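PDB 4Q6J: Lmo0131 protein from Listeria monocytogenes, which has no established function but carries an EAL domain and may act as a cyclic-guanylate-specific phosphodiesterase. Local coordinates for residues 197-202 with 207-212; 121-126 with 174-179. All blocks are in the same frame, centred on the assembly; numbering follows the deposited sequence.

Overall arrangement
Both contacts belong to the TIM-like barrel of the EAL domain, with centres about 11 Å apart. Along the chain they come in series: side chains of 121-126 and 174-179 meet in contact 2, and helix 189-204 then leads from strand 174-177 to strand 208-211, where contact 1 forms. These two strands are parallel neighbours in the sheet, with a probable hydrogen bond from V210 N to V175 O (2.8 Å). Contact 1 packs a helix on the outside of the barrel wall; contact 2 lies on its inner face, between two strands separated by strand 151-154. E212 takes no part in the helix packing, but its OE2 forms a salt bridge with K176 NZ, 2.9 Å, linking segments 207-212 and 174-179.

Contact 1. Residues 197-202 with 207-212; sequences AIVNLC and GKVVTE
Helix-on-strand packing through V199, C202 and V209, closed by a backbone hydrogen bond from G207 N, joins the second half of a beta-alpha-beta unit on the outer side of the barrel wall. The evidence is a small apolar patch centred on one methyl group. V209 points toward the helix; with CG1 anti to the backbone N (chi1 173°), its CG2 lies beside that N and faces the helix, 3.6 Å from C202 CB. The same V209 methyl reaches V199 CG2 at 4.2 Å and rests 4.0 Å from V199 CA, so it sits against both backbone and side chain one helical turn before C202. The V199 and V209 side chains cross at about a right angle. At the end nearer the turn, G207 N donates to C202 O at 2.7 Å with an N-H...O angle of 161°; the donor is tilted 28° from the carbonyl plane. This bond joins the last turn of helix 189-204 to the residue just before strand 208-211, across the short connection, with the C202 and G207 CA atoms only 5.1 Å apart. V199 also packs on V228 of a loop, while A197 and L201 meet a second subunit. The arrangement is that of a beta-alpha-beta crossover, strand 174-177, helix 189-204, strand 208-211, the repeating unit of a TIM-type barrel.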
ATOM      1  N   ALA B 197     -13.430  10.228 -22.618  1.00 12.02           N
ATOM      2  CA  ALA B 197     -14.246   9.153 -22.033  1.00 10.80           C
ATOM      3  C   ALA B 197     -14.622   9.459 -20.575  1.00 17.33           C
ATOM      4  O   ALA B 197     -15.751   9.261 -20.158  1.00 14.51           O
ATOM      5  CB  ALA B 197     -13.508   7.863 -22.113  1.00 12.91           C
ATOM      6  N   ILE B 198     -13.671   9.962 -19.804  1.00 13.23           N
ATOM      7  CA  ILE B 198     -13.922  10.234 -18.398  1.00 14.44           C
ATOM      8  C   ILE B 198     -14.827  11.453 -18.189  1.00 12.01           C
ATOM      9  O   ILE B 198     -15.724  11.432 -17.358  1.00 13.76           O
ATOM     10  CB  ILE B 198     -12.593  10.338 -17.603  1.00 12.03           C
ATOM     11  CG1 ILE B 198     -11.877   8.980 -17.609  1.00 16.34           C
ATOM     12  CG2 ILE B 198     -12.829  10.819 -16.197  1.00 14.97           C
ATOM     13  CD1 ILE B 198     -12.787   7.795 -17.221  1.00 16.41           C
ATOM     14  N   VAL B 199     -14.604  12.504 -18.961  1.00 10.71           N
ATOM     15  CA  VAL B 199     -15.490  13.653 -18.900  1.00 12.41           C
ATOM     16  C   VAL B 199     -16.945  13.317 -19.250  1.00 11.83           C
ATOM     17  O   VAL B 199     -17.848  13.678 -18.521  1.00 11.97           O
ATOM     18  CB  VAL B 199     -14.979  14.799 -19.791  1.00 11.84           C
ATOM     19  CG1 VAL B 199     -16.013  15.911 -19.882  1.00 11.21           C
ATOM     20  CG2 VAL B 199     -13.661  15.308 -19.267  1.00 11.76           C
ATOM     21  N   ASN B 200     -17.155  12.617 -20.361  0.52 13.65           N
ATOM     22  CA  ASN B 200     -18.510  12.238 -20.774  0.52 11.76           C
ATOM     23  C   ASN B 200     -19.175  11.272 -19.787  0.52 12.24           C
ATOM     24  O   ASN B 200     -20.386  11.295 -19.605  0.52 12.60           O
ATOM     25  CB  ASN B 200     -18.518  11.659 -22.190  0.52 17.35           C
ATOM     26  CG  ASN B 200     -19.927  11.387 -22.709  0.52 27.53           C
ATOM     27  OD1 ASN B 200     -20.361  10.235 -22.778  0.52 34.06           O
ATOM     28  ND2 ASN B 200     -20.648  12.448 -23.075  0.52 22.46           N
ATOM     29  N   LEU B 201     -18.367  10.436 -19.141  1.00 13.97           N
ATOM     30  CA  LEU B 201     -18.862   9.556 -18.101  1.00 10.81           C
ATOM     31  C   LEU B 201     -19.378  10.382 -16.911  1.00 12.56           C
ATOM     32  O   LEU B 201     -20.486  10.172 -16.426  1.00 11.53           O
ATOM     33  CB  LEU B 201     -17.771   8.599 -17.662  1.00 12.19           C
ATOM     34  CG  LEU B 201     -18.121   7.729 -16.437  1.00 14.77           C
ATOM     35  CD1 LEU B 201     -19.421   6.898 -16.615  1.00 15.69           C
ATOM     36  CD2 LEU B 201     -16.926   6.859 -16.057  1.00 14.28           C
ATOM     37  N   CYS B 202     -18.561  11.313 -16.430  0.76 11.69           N
ATOM     38  CA  CYS B 202     -18.973  12.212 -15.353  0.76 12.65           C
ATOM     39  C   CYS B 202     -20.258  12.967 -15.662  0.76 13.09           C
ATOM     40  O   CYS B 202     -21.130  13.099 -14.805  0.76 13.36           O
ATOM     41  CB  CYS B 202     -17.861  13.177 -15.060  0.76 12.71           C
ATOM     42  SG  CYS B 202     -16.527  12.306 -14.281  0.76 16.62           S
ATOM     43  N   GLY B 207     -22.513  14.678 -13.171  1.00 12.22           N
ATOM     44  CA  GLY B 207     -21.565  15.458 -12.403  1.00 11.93           C
ATOM     45  C   GLY B 207     -20.781  16.381 -13.316  1.00 14.81           C
ATOM     46  O   GLY B 207     -21.127  16.547 -14.503  1.00 13.76           O
ATOM     47  N   LYS B 208     -19.727  16.983 -12.758  1.00 12.19           N
ATOM     48  CA  LYS B 208     -18.838  17.856 -13.490  1.00 11.12           C
ATOM     49  C   LYS B 208     -17.396  17.508 -13.172  1.00 13.46           C
ATOM     50  O   LYS B 208     -17.125  16.845 -12.187  1.00 14.09           O
ATOM     51  CB  LYS B 208     -19.127  19.302 -13.141  1.00 10.64           C
ATOM     52  CG  LYS B 208     -20.550  19.653 -13.522  1.00 13.89           C
ATOM     53  CD  LYS B 208     -20.856  21.101 -13.553  1.00 14.07           C
ATOM     54  CE  LYS B 208     -22.209  21.308 -14.191  1.00 18.25           C
ATOM     55  NZ  LYS B 208     -22.539  22.726 -14.117  1.00 32.87           N
ATOM     56  N   VAL B 209     -16.473  17.960 -14.003  1.00 12.02           N
ATOM     57  CA  VAL B 209     -15.069  17.623 -13.859  1.00 11.08           C
ATOM     58  C   VAL B 209     -14.252  18.882 -13.623  1.00 12.84           C
ATOM     59  O   VAL B 209     -14.476  19.878 -14.303  1.00 11.13           O
ATOM     60  CB  VAL B 209     -14.567  16.992 -15.171  1.00 14.10           C
ATOM     61  CG1 VAL B 209     -13.077  16.785 -15.128  1.00 10.55           C
ATOM     62  CG2 VAL B 209     -15.254  15.682 -15.415  1.00 16.85           C
ATOM     63  N   VAL B 210     -13.292  18.844 -12.694  1.00 10.93           N
ATOM     64  CA  VAL B 210     -12.311  19.926 -12.545  1.00 11.90           C
ATOM     65  C   VAL B 210     -10.962  19.351 -12.937  1.00  8.55           C
ATOM     66  O   VAL B 210     -10.578  18.332 -12.400  1.00 11.05           O
ATOM     67  CB  VAL B 210     -12.145  20.441 -11.080  1.00  8.44           C
ATOM     68  CG1 VAL B 210     -11.041  21.493 -11.036  1.00 14.90           C
ATOM     69  CG2 VAL B 210     -13.420  21.008 -10.513  1.00 10.34           C
ATOM     70  N   THR B 211     -10.244  19.972 -13.870  1.00  9.68           N
ATOM     71  CA  THR B 211      -8.892  19.514 -14.159  1.00 11.38           C
ATOM     72  C   THR B 211      -7.899  20.456 -13.477  1.00 12.39           C
ATOM     73  O   THR B 211      -7.868  21.627 -13.798  1.00  9.84           O
ATOM     74  CB  THR B 211      -8.625  19.445 -15.685  1.00 12.27           C
ATOM     75  OG1 THR B 211      -8.992  20.683 -16.297  1.00 12.59           O
ATOM     76  CG2 THR B 211      -9.425  18.343 -16.319  1.00 10.82           C
ATOM     77  N   GLU B 212      -7.119  19.938 -12.519  1.00 10.61           N
ATOM     78  CA  GLU B 212      -6.082  20.710 -11.856  1.00  9.48           C
ATOM     79  C   GLU B 212      -4.781  20.578 -12.639  1.00 19.21           C
ATOM     80  O   GLU B 212      -4.657  19.728 -13.521  1.00 15.21           O
ATOM     81  CB  GLU B 212      -5.829  20.203 -10.442  1.00 11.56           C
ATOM     82  CG  GLU B 212      -7.068  19.953  -9.637  1.00 12.79           C
ATOM     83  CD  GLU B 212      -6.740  19.645  -8.177  1.00 20.08           C
ATOM     84  OE1 GLU B 212      -5.580  19.846  -7.760  1.00 27.87           O
ATOM     85  OE2 GLU B 212      -7.628  19.194  -7.436  1.00 19.62           O
TER

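Contact 2. Residues 121-126 with 174-179; sequences CLEIEI and IVKTDM. With EDO (1,2-ethanediol), chain N.
This contact lies on the polar inner face of the EAL barrel, where E123 and E125 of one strand meet I174 and K176 of another. The strands are not adjacent: the axes of 122-126 and 174-177 approach to 9.0 Å at 48°, as expected when strand 151-154 lies between them in a curved wall, and the link is therefore made by side chains. K176 NZ forms a long salt bridge with E125 OE1, 3.4 Å, that counts as a weak hydrogen bond, the two side chains crossing at about a right angle. A bend in the lysine at chi3 (67°) turns its amine across the end of the extended glutamate. A water strengthens the link: it accepts from K176 NZ at 2.7 Å, and donates to E123 OE2 at 2.8 Å and to E125 OE1 at 3.3 Å. One molecule thus joins both carboxylates to the amine. The other oxygen of E123, OE1, receives a hydrogen bond of 2.6 Å from O1 of a bound 1,2-ethanediol, probably carried over from crystallisation, and meets I174 CD1 at 3.4 Å. I174 CD1 also packs against the diol, 3.5 Å from its C1, and the diol is hydrogen-bonded to K27 NZ as well. K176 NZ has its strongest partner in E212, with a further hydrogen bond to Q232; the weak link to E125 is secondary. Such a cluster of charged groups is consistent with the pocket of an EAL phosphodiesterase. S153, on the intervening strand 151-154, is hydrogen-bonded through OG to E123 OE2 and packs against E125, I174 and K176; on strand 89-95, S91 touches both glutamates and N93 touches E125, and strand 208-211 borders I174 and K176 through V210.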
ATOM      1  N   CYS B 121     -22.459  26.345  -1.050  1.00 13.81           N
ATOM      2  CA  CYS B 121     -21.158  26.863  -1.437  1.00  9.21           C
ATOM      3  C   CYS B 121     -19.999  26.137  -0.764  1.00 12.75           C
ATOM      4  O   CYS B 121     -18.858  26.547  -0.902  1.00 14.22           O
ATOM      5  CB  CYS B 121     -21.082  28.330  -1.113  1.00 13.18           C
ATOM      6  SG  CYS B 121     -22.249  29.273  -2.076  1.00 15.03           S
ATOM      7  N   LEU B 122     -20.287  25.081  -0.009  1.00 12.82           N
ATOM      8  CA  LEU B 122     -19.217  24.230   0.522  1.00 15.73           C
ATOM      9  C   LEU B 122     -19.123  22.974  -0.307  1.00 13.38           C
ATOM     10  O   LEU B 122     -20.134  22.412  -0.695  1.00 10.61           O
ATOM     11  CB  LEU B 122     -19.398  23.858   2.008  1.00 12.28           C
ATOM     12  CG  LEU B 122     -18.340  22.945   2.660  1.00 13.66           C
ATOM     13  CD1 LEU B 122     -17.155  23.756   3.099  1.00 10.09           C
ATOM     14  CD2 LEU B 122     -18.949  22.229   3.835  1.00 16.81           C
ATOM     15  N   GLU B 123     -17.878  22.552  -0.542  1.00 12.80           N
ATOM     16  CA  GLU B 123     -17.547  21.302  -1.207  1.00 10.12           C
ATOM     17  C   GLU B 123     -16.608  20.487  -0.292  1.00 12.15           C
ATOM     18  O   GLU B 123     -15.588  20.987   0.153  1.00 12.44           O
ATOM     19  CB  GLU B 123     -16.877  21.609  -2.546  1.00 10.14           C
ATOM     20  CG  GLU B 123     -16.238  20.425  -3.212  1.00 14.51           C
ATOM     21  CD  GLU B 123     -15.607  20.819  -4.567  1.00 16.76           C
ATOM     22  OE1 GLU B 123     -16.263  21.579  -5.303  1.00 16.71           O
ATOM     23  OE2 GLU B 123     -14.470  20.402  -4.888  1.00 13.81           O
ATOM     24  N   ILE B 124     -17.004  19.259   0.019  1.00 11.25           N
ATOM     25  CA  ILE B 124     -16.112  18.310   0.671  1.00 12.15           C
ATOM     26  C   ILE B 124     -15.362  17.583  -0.415  1.00 10.20           C
ATOM     27  O   ILE B 124     -15.968  16.919  -1.239  1.00 11.92           O
ATOM     28  CB  ILE B 124     -16.876  17.277   1.505  1.00 12.17           C
ATOM     29  CG1 ILE B 124     -17.501  17.934   2.741  1.00 17.79           C
ATOM     30  CG2 ILE B 124     -15.971  16.118   1.909  1.00 12.95           C
ATOM     31  CD1 ILE B 124     -18.364  16.997   3.562  1.00 15.17           C
ATOM     32  N   GLU B 125     -14.042  17.746  -0.418  1.00 12.09           N
ATOM     33  CA  GLU B 125     -13.175  17.088  -1.375  1.00 10.78           C
ATOM     34  C   GLU B 125     -12.482  15.906  -0.703  1.00 13.75           C
ATOM     35  O   GLU B 125     -11.693  16.070   0.220  1.00 17.10           O
ATOM     36  CB  GLU B 125     -12.146  18.056  -1.944  1.00 12.57           C
ATOM     37  CG  GLU B 125     -11.087  17.316  -2.714  1.00 13.14           C
ATOM     38  CD  GLU B 125     -10.086  18.212  -3.391  1.00 15.16           C
ATOM     39  OE1 GLU B 125     -10.317  19.416  -3.503  1.00 13.89           O
ATOM     40  OE2 GLU B 125      -9.042  17.702  -3.835  1.00 25.45           O
ATOM     41  N   ILE B 126     -12.804  14.706  -1.153  1.00 13.05           N
ATOM     42  CA  ILE B 126     -12.326  13.486  -0.525  1.00 13.30           C
ATOM     43  C   ILE B 126     -10.897  13.230  -0.985  1.00 15.32           C
ATOM     44  O   ILE B 126     -10.629  13.177  -2.191  1.00 15.65           O
ATOM     45  CB  ILE B 126     -13.243  12.262  -0.859  1.00 13.28           C
ATOM     46  CG1 ILE B 126     -14.702  12.573  -0.523  1.00  9.71           C
ATOM     47  CG2 ILE B 126     -12.749  10.990  -0.156  1.00 13.40           C
ATOM     48  CD1 ILE B 126     -15.660  11.602  -1.107  1.00 15.66           C
ATOM     49  N   ILE B 174     -18.436  16.124  -8.134  1.00 12.69           N
ATOM     50  CA  ILE B 174     -17.334  16.659  -8.930  1.00 12.87           C
ATOM     51  C   ILE B 174     -16.132  15.711  -8.899  1.00 11.74           C
ATOM     52  O   ILE B 174     -15.697  15.252  -7.844  1.00 10.53           O
ATOM     53  CB  ILE B 174     -16.904  18.064  -8.431  1.00 16.20           C
ATOM     54  CG1 ILE B 174     -18.009  19.095  -8.659  1.00 16.86           C
ATOM     55  CG2 ILE B 174     -15.614  18.514  -9.083  1.00 12.38           C
ATOM     56  CD1 ILE B 174     -18.340  19.849  -7.411  1.00 27.32           C
ATOM     57  N   VAL B 175     -15.634  15.397 -10.085  1.00 12.39           N
ATOM     58  CA  VAL B 175     -14.418  14.619 -10.235  1.00 11.44           C
ATOM     59  C   VAL B 175     -13.265  15.555 -10.535  1.00 11.42           C
ATOM     60  O   VAL B 175     -13.336  16.337 -11.477  1.00 10.05           O
ATOM     61  CB  VAL B 175     -14.551  13.612 -11.387  1.00 12.11           C
ATOM     62  CG1 VAL B 175     -13.178  13.116 -11.842  1.00 14.52           C
ATOM     63  CG2 VAL B 175     -15.483  12.464 -10.976  1.00 14.34           C
ATOM     64  N   LYS B 176     -12.219  15.470  -9.727  1.00 10.51           N
ATOM     65  CA  LYS B 176     -11.022  16.260  -9.919  1.00 10.16           C
ATOM     66  C   LYS B 176      -9.896  15.358 -10.417  1.00 12.91           C
ATOM     67  O   LYS B 176      -9.741  14.209  -9.978  1.00 15.16           O
ATOM     68  CB  LYS B 176     -10.653  16.983  -8.621  1.00 14.26           C
ATOM     69  CG  LYS B 176     -11.863  17.690  -8.038  1.00 12.02           C
ATOM     70  CD  LYS B 176     -11.522  18.771  -7.037  1.00 19.01           C
ATOM     71  CE  LYS B 176     -10.816  19.957  -7.678  1.00 14.48           C
ATOM     72  NZ  LYS B 176     -10.017  20.687  -6.663  1.00 14.14           N
ATOM     73  N   THR B 177      -9.131  15.872 -11.364  1.00 11.12           N
ATOM     74  CA  THR B 177      -8.012  15.134 -11.928  1.00 12.66           C
ATOM     75  C   THR B 177      -6.725  15.862 -11.643  1.00 13.04           C
ATOM     76  O   THR B 177      -6.701  17.080 -11.576  1.00 14.06           O
ATOM     77  CB  THR B 177      -8.189  14.993 -13.423  1.00 18.73           C
ATOM     78  OG1 THR B 177      -8.285  16.301 -14.001  1.00 14.98           O
ATOM     79  CG2 THR B 177      -9.463  14.209 -13.713  1.00 13.15           C
ATOM     80  N   ASP B 178      -5.645  15.130 -11.451  1.00 16.07           N
ATOM     81  CA  ASP B 178      -4.432  15.813 -11.066  1.00 19.28           C
ATOM     82  C   ASP B 178      -3.583  16.122 -12.288  1.00 15.72           C
ATOM     83  O   ASP B 178      -3.967  15.828 -13.425  1.00 18.63           O
ATOM     84  CB  ASP B 178      -3.688  15.091  -9.931  1.00 37.76           C
ATOM     85  CG  ASP B 178      -3.011  13.835 -10.369  1.00 39.87           C
ATOM     86  OD1 ASP B 178      -1.866  13.923 -10.851  1.00 53.48           O
ATOM     87  OD2 ASP B 178      -3.607  12.760 -10.186  1.00 37.22           O
HETATM   88  N   MSE B 179      -2.438  16.742 -12.077  1.00 16.05           N
HETATM   89  CA  MSE B 179      -1.699  17.377 -13.135  1.00 20.37           C
HETATM   90  C   MSE B 179      -1.255  16.415 -14.219  1.00 14.32           C
HETATM   91  O   MSE B 179      -1.249  16.799 -15.377  1.00 16.96           O
HETATM   92  CB  MSE B 179      -0.556  18.189 -12.542  1.00 24.61           C
HETATM   93  CG  MSE B 179       0.764  17.457 -12.498  1.00 39.51           C
HETATM   94 SE   MSE B 179       1.786  17.910 -14.114  0.55 35.35          SE
HETATM   95  CE  MSE B 179       3.238  18.613 -12.988  1.00 54.98           C
TER
HETATM   96  C1  EDO N 303     -16.206  22.289  -8.810  1.00 29.97           C
HETATM   97  O1  EDO N 303     -15.335  21.930  -7.726  1.00 23.39           O
HETATM   98  C2  EDO N 303     -16.224  23.793  -9.024  1.00 33.55           C
HETATM   99  O2  EDO N 303     -14.963  24.240  -9.531  1.00 52.23           O
HETATM  100  O   HOH W   1     -11.995  21.756  -5.106  1.00 12.98           O